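Local coordinates for protein putative NADH-depentdent flavin oxidoreductase (Cupriavidus metallidurans, PDB 5OCS) that probably works as an FMN-dependent ene-reductase of the Old Yellow Enzyme family, drawing reducing equivalents from NADPH or NADH, at residues M1-F5 with A309-A314; L15-I21 with S48-I54. All coordinates share one frame; numbering follows the deposited sequence.

Contact 1 of 2, residues M1-F5 with A309-A314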
loop_
_atom_site.group_PDB
_atom_site.type_symbol
_atom_site.label_atom_id
_atom_site.label_comp_id
_atom_site.label_asym_id
_atom_site.label_seq_id
_atom_site.Cartn_x
_atom_site.Cartn_y
_atom_site.Cartn_z
ATOM N N MET D 1 -23.449 15.635 18.910
ATOM C CA MET D 1 -23.584 14.272 18.321
ATOM C C MET D 1 -22.349 13.946 17.440
ATOM O O MET D 1 -22.392 14.175 16.228
ATOM C CB MET D 1 -24.895 14.150 17.521
ATOM N N PRO D 2 -21.245 13.446 18.051
ATOM C CA PRO D 2 -20.045 13.205 17.249
ATOM C C PRO D 2 -20.071 11.875 16.465
ATOM O O PRO D 2 -20.677 10.884 16.900
ATOM C CB PRO D 2 -18.908 13.224 18.300
ATOM C CG PRO D 2 -19.558 13.089 19.626
ATOM C CD PRO D 2 -21.040 12.948 19.423
ATOM N N HIS D 3 -19.431 11.878 15.298
ATOM C CA HIS D 3 -19.291 10.669 14.455
ATOM C C HIS D 3 -17.847 10.439 14.054
ATOM O O HIS D 3 -17.062 11.387 14.019
ATOM C CB HIS D 3 -20.121 10.808 13.198
ATOM C CG HIS D 3 -21.564 10.935 13.498
ATOM N ND1 HIS D 3 -22.320 9.857 13.894
ATOM C CD2 HIS D 3 -22.366 12.017 13.581
ATOM C CE1 HIS D 3 -23.550 10.266 14.152
ATOM N NE2 HIS D 3 -23.600 11.573 13.974
ATOM N N LEU D 4 -17.536 9.185 13.711
ATOM C CA LEU D 4 -16.181 8.810 13.272
ATOM C C LEU D 4 -15.629 9.685 12.135
ATOM O O LEU D 4 -14.442 10.080 12.133
ATOM C CB LEU D 4 -16.184 7.357 12.852
ATOM C CG LEU D 4 -14.805 6.749 12.578
ATOM C CD1 LEU D 4 -13.987 6.672 13.846
ATOM C CD2 LEU D 4 -15.002 5.397 11.959
ATOM N N PHE D 5 -16.511 9.978 11.170
ATOM C CA PHE D 5 -16.140 10.773 10.024
ATOM C C PHE D 5 -16.386 12.273 10.145
ATOM O O PHE D 5 -16.251 12.962 9.172
ATOM C CB PHE D 5 -16.714 10.169 8.727
ATOM C CG PHE D 5 -15.999 8.946 8.308
ATOM C CD1 PHE D 5 -14.807 9.076 7.589
ATOM C CD2 PHE D 5 -16.401 7.669 8.717
ATOM C CE1 PHE D 5 -14.078 7.970 7.237
ATOM C CE2 PHE D 5 -15.671 6.542 8.340
ATOM C CZ PHE D 5 -14.496 6.705 7.615
ATOM N N ALA D 309 -15.786 1.354 16.002
ATOM C CA ALA D 309 -15.169 2.673 16.075
ATOM C C ALA D 309 -16.190 3.815 16.181
ATOM O O ALA D 309 -16.035 4.718 16.993
ATOM C CB ALA D 309 -14.270 2.873 14.876
ATOM N N GLU D 310 -17.248 3.761 15.366
ATOM C CA GLU D 310 -18.314 4.752 15.415
ATOM C C GLU D 310 -18.873 4.836 16.842
ATOM O O GLU D 310 -19.083 5.943 17.382
ATOM C CB GLU D 310 -19.411 4.370 14.418
ATOM C CG GLU D 310 -20.704 5.189 14.459
ATOM C CD GLU D 310 -20.505 6.669 14.191
ATOM O OE1 GLU D 310 -19.437 7.098 13.677
ATOM O OE2 GLU D 310 -21.437 7.439 14.473
ATOM N N ALA D 311 -19.102 3.673 17.438
ATOM C CA ALA D 311 -19.717 3.644 18.759
ATOM C C ALA D 311 -18.812 4.291 19.802
ATOM O O ALA D 311 -19.300 5.049 20.681
ATOM C CB ALA D 311 -20.071 2.226 19.189
ATOM N N ILE D 312 -17.512 3.997 19.739
ATOM C CA ILE D 312 -16.556 4.674 20.623
ATOM C C ILE D 312 -16.728 6.188 20.498
ATOM O O ILE D 312 -16.728 6.893 21.489
ATOM C CB ILE D 312 -15.095 4.211 20.373
ATOM C CG1 ILE D 312 -14.909 2.790 20.938
ATOM C CG2 ILE D 312 -14.078 5.206 20.943
ATOM C CD1 ILE D 312 -13.638 2.109 20.455
ATOM N N ILE D 313 -16.831 6.721 19.283
ATOM C CA ILE D 313 -16.937 8.165 19.165
ATOM C C ILE D 313 -18.321 8.647 19.601
ATOM O O ILE D 313 -18.442 9.644 20.338
ATOM C CB ILE D 313 -16.657 8.624 17.731
ATOM C CG1 ILE D 313 -15.222 8.215 17.291
ATOM C CG2 ILE D 313 -16.889 10.103 17.580
ATOM C CD1 ILE D 313 -14.081 8.768 18.113
ATOM N N ALA D 314 -19.354 7.964 19.111
ATOM C CA ALA D 314 -20.744 8.418 19.317
ATOM C C ALA D 314 -21.148 8.306 20.780
ATOM O O ALA D 314 -21.919 9.133 21.268
ATOM C CB ALA D 314 -21.701 7.647 18.427
HETATM O O HOH W 1 -19.057 8.297 11.018
#

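Contact 2 of 2, residues L15-I21 with S48-I54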
loop_
_atom_site.group_PDB
_atom_site.type_symbol
_atom_site.label_atom_id
_atom_site.label_comp_id
_atom_site.label_asym_id
_atom_site.label_seq_id
_atom_site.Cartn_x
_atom_site.Cartn_y
_atom_site.Cartn_z
ATOM N N LEU D 15 -7.904 17.679 11.138
ATOM C CA LEU D 15 -7.951 16.288 10.762
ATOM C C LEU D 15 -9.199 16.025 9.994
ATOM O O LEU D 15 -10.275 16.498 10.372
ATOM C CB LEU D 15 -7.904 15.375 12.013
ATOM C CG LEU D 15 -6.732 15.616 12.975
ATOM C CD1 LEU D 15 -6.813 14.704 14.209
ATOM C CD2 LEU D 15 -5.354 15.434 12.298
ATOM N N ALA D 16 -9.077 15.242 8.923
ATOM C CA ALA D 16 -10.190 14.940 8.037
ATOM C C ALA D 16 -11.318 14.105 8.700
ATOM O O ALA D 16 -12.474 14.182 8.293
ATOM C CB ALA D 16 -9.670 14.243 6.800
ATOM N N ASN D 17 -10.950 13.288 9.681
ATOM C CA ASN D 17 -11.877 12.464 10.427
ATOM C C ASN D 17 -11.211 12.048 11.743
ATOM O O ASN D 17 -10.140 12.525 12.013
ATOM C CB ASN D 17 -12.317 11.260 9.607
ATOM C CG ASN D 17 -11.134 10.467 9.065
ATOM O OD1 ASN D 17 -10.301 10.018 9.824
ATOM N ND2 ASN D 17 -11.070 10.301 7.730
ATOM N N ARG D 18 -11.864 11.200 12.538
ATOM C CA ARG D 18 -11.390 10.866 13.863
ATOM C C ARG D 18 -10.527 9.621 13.885
ATOM O O ARG D 18 -10.202 9.134 14.965
ATOM C CB ARG D 18 -12.572 10.719 14.800
ATOM C CG ARG D 18 -13.299 12.059 14.975
ATOM C CD ARG D 18 -14.554 11.784 15.779
ATOM N NE ARG D 18 -15.331 13.026 15.838
ATOM C CZ ARG D 18 -15.158 14.009 16.715
ATOM N NH1 ARG D 18 -14.328 13.887 17.727
ATOM N NH2 ARG D 18 -15.884 15.121 16.584
ATOM N N ILE D 19 -10.102 9.143 12.692
ATOM C CA ILE D 19 -9.300 7.926 12.572
ATOM C C ILE D 19 -7.831 8.260 12.573
ATOM O O ILE D 19 -7.391 9.045 11.749
ATOM C CB ILE D 19 -9.645 7.114 11.300
ATOM C CG1 ILE D 19 -11.126 6.732 11.266
ATOM C CG2 ILE D 19 -8.829 5.833 11.239
ATOM C CD1 ILE D 19 -11.597 6.392 9.881
ATOM N N ALA D 20 -7.081 7.683 13.518
ATOM C CA ALA D 20 -5.625 7.830 13.553
ATOM C C ALA D 20 -4.991 6.484 13.291
ATOM O O ALA D 20 -5.478 5.452 13.803
ATOM C CB ALA D 20 -5.168 8.374 14.902
ATOM N N ILE D 21 -3.889 6.475 12.522
ATOM C CA ILE D 21 -3.130 5.275 12.294
ATOM C C ILE D 21 -2.104 5.209 13.399
ATOM O O ILE D 21 -1.286 6.120 13.524
ATOM C CB ILE D 21 -2.455 5.227 10.910
ATOM C CG1 ILE D 21 -3.507 5.231 9.835
ATOM C CG2 ILE D 21 -1.591 3.967 10.766
ATOM C CD1 ILE D 21 -2.958 5.528 8.480
ATOM N N SER D 48 -4.586 5.991 2.967
ATOM C CA SER D 48 -5.695 5.246 3.503
ATOM C C SER D 48 -6.985 6.012 3.738
ATOM O O SER D 48 -7.990 5.379 4.030
ATOM C CB SER D 48 -5.302 4.630 4.823
ATOM O OG SER D 48 -5.091 5.651 5.779
ATOM N N GLY D 49 -6.921 7.339 3.657
ATOM C CA GLY D 49 -8.031 8.200 4.007
ATOM C C GLY D 49 -8.247 8.454 5.471
ATOM O O GLY D 49 -9.206 9.145 5.851
ATOM N N ALA D 50 -7.377 7.930 6.333
ATOM C CA ALA D 50 -7.435 8.286 7.758
ATOM C C ALA D 50 -7.101 9.774 7.896
ATOM O O ALA D 50 -6.429 10.387 7.040
ATOM C CB ALA D 50 -6.407 7.455 8.539
ATOM N N GLY D 51 -7.495 10.347 9.024
ATOM C CA GLY D 51 -7.173 11.713 9.316
ATOM C C GLY D 51 -5.754 11.998 9.749
ATOM O O GLY D 51 -5.186 13.057 9.418
ATOM N N LEU D 52 -5.165 11.032 10.450
ATOM C CA LEU D 52 -3.928 11.224 11.138
ATOM C C LEU D 52 -3.059 9.960 11.003
ATOM O O LEU D 52 -3.499 8.831 11.230
ATOM C CB LEU D 52 -4.240 11.505 12.606
ATOM C CG LEU D 52 -3.006 11.733 13.462
ATOM C CD1 LEU D 52 -2.154 12.942 13.031
ATOM C CD2 LEU D 52 -3.385 11.813 14.936
ATOM N N LEU D 53 -1.813 10.176 10.628
ATOM C CA LEU D 53 -0.821 9.110 10.649
ATOM C C LEU D 53 0.182 9.438 11.750
ATOM O O LEU D 53 0.690 10.582 11.844
ATOM C CB LEU D 53 -0.111 9.059 9.297
ATOM C CG LEU D 53 1.165 8.213 9.219
ATOM C CD1 LEU D 53 0.941 6.751 9.514
ATOM C CD2 LEU D 53 1.775 8.385 7.843
ATOM N N ILE D 54 0.506 8.456 12.589
ATOM C CA ILE D 54 1.533 8.612 13.590
ATOM C C ILE D 54 2.614 7.617 13.247
ATOM O O ILE D 54 2.354 6.409 13.335
ATOM C CB ILE D 54 1.027 8.304 15.020
ATOM C CG1 ILE D 54 -0.259 9.077 15.310
ATOM C CG2 ILE D 54 2.108 8.675 16.035
ATOM C CD1 ILE D 54 -0.901 8.791 16.664
HETATM O O HOH W 2 -6.429 14.746 7.876
#

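Contact 1 of 2, residues M1-F5 with A309-A314
His3 and Leu4 share the two oxygens of one carboxylate, that of Glu310 on helix 306-314. The imidazole gives its ND1 hydrogen to OE2: His3 ND1 and Glu310 OE2 are 2.6 Å apart, the bond is nearly straight, and it uses the syn lone pair of that oxygen. The acid meets the imidazole at its edge, ring and carboxylate being only 7° apart. The other oxygen takes the backbone amide, with Leu4 N to Glu310 OE1 at 2.8 Å, also on the syn side but tilted 22° from the carboxylate plane. A water adds a further bond to the same oxygen, donating to Glu310 OE1 while accepting from Phe5 N. The glutamate gets there by leaving its helix with CG anti to the backbone N and then bending at chi2 (60°), which carries the carboxylate across to the N-terminal segment 1-5.

Beneath this polar layer the packing is apolar. Both methyls of Leu4 rest on the CB of Ala309, with Leu4 CD2 to Ala309 CB at 3.9 Å, and Leu4 CD1 also meets CG1 of Ile313. The other branch of Ile313, CG2, touches Pro2 CB at 3.8 Å and the carbonyl carbon of His3. Nearer the helix end, Ala314 CA makes a CA-H...O contact with Pro2 O.

Further out, Leu341 of helix 333-341 and Ile321 of strand 320-323 pack on Leu4, while Asp6 accepts from the His3 amide. The contact thus fastens the chain's start to helix 306-314, with helix 333-341 packed against Leu4 and Ala309. A donated ND1 hydrogen and two carboxylate oxygens that each accept hydrogen bonds are consistent with an ionised Glu310, whose charge would favour a protonated His3.

Contact 2 of 2, residues L15-I21 with S48-I54
Ile21 on strand 19-21 pairs with strand 52-59, the first two neighbouring strands of the TIM barrel; its backbone N reaches Leu52 O at 2.7 Å and its O accepts from Ile54 N at 3.1 Å. The strands run parallel, their directions 25° apart, as the outer members of a beta-alpha-beta unit with helix 36-46 between them.

The close packing is on the two sides of this ladder. On one, Ala20 CB sits against Leu52 CD2 at 3.9 Å, and Leu15 adds its CD2 methyl to Leu52 CB. On the other, the Ile21 side chain spreads its branches: CG1, anti to the carbonyl carbon (chi1 -63°), runs to Ala50 CB, CD1 continues to Ser48 OG, and CG2 meets Leu53 CD1. Pro334 of helix 333-341 packs on Ala50 and Ser48, and the Ser48 hydroxyl, bonded to Met45 O, also receives the Ala50 amide in an ST turn. Gly51 is buried just before the second strand, its CA 4.0 Å from Ala16 N, and its N-H is shared weakly between Ile19 O and Asn17 OD1.

Toward Ala16 and Gly49 the contact opens out, and polar groups and water replace the hydrocarbon. Ala16 is exposed, and a water bridges the backbones, accepting from Ala16 N and donating to Gly51 O at 2.6 Å.

Asn17 ties this end together. Its OD1 takes the Ile19 amide at 3.0 Å, closing an Asx turn just where the strand begins. Bonds at both ends would hold the side-chain amide in place, the other one reaching the 48-54 segment: ND2 donates to Gly49 O at 2.9 Å, with the oxygen only 3° out of the Asn17 amide plane.

Contacts 1 and 2 lie with their centres about 14 Å apart and are joined directly through Leu4 and Arg18: Leu4 O and Arg18 N are 2.8 Å apart, a probable hydrogen bond. The chain end held by contact 1 therefore rests on the turn within contact 2 that precedes strand 19-21, and Ile313 CG2 touches Arg18 CD at 3.4 Å. In sequence, contact 1 brings the start and a late helix together around everything between, including contact 2. Contact 2 borders the FMN site, the Ile54 side chain lying about 4 Å from those of Pro23 and Gln100, which bind FMN, whereas contact 1 is more remote, about 11 Å between the side chains of Ala309 and Leu302.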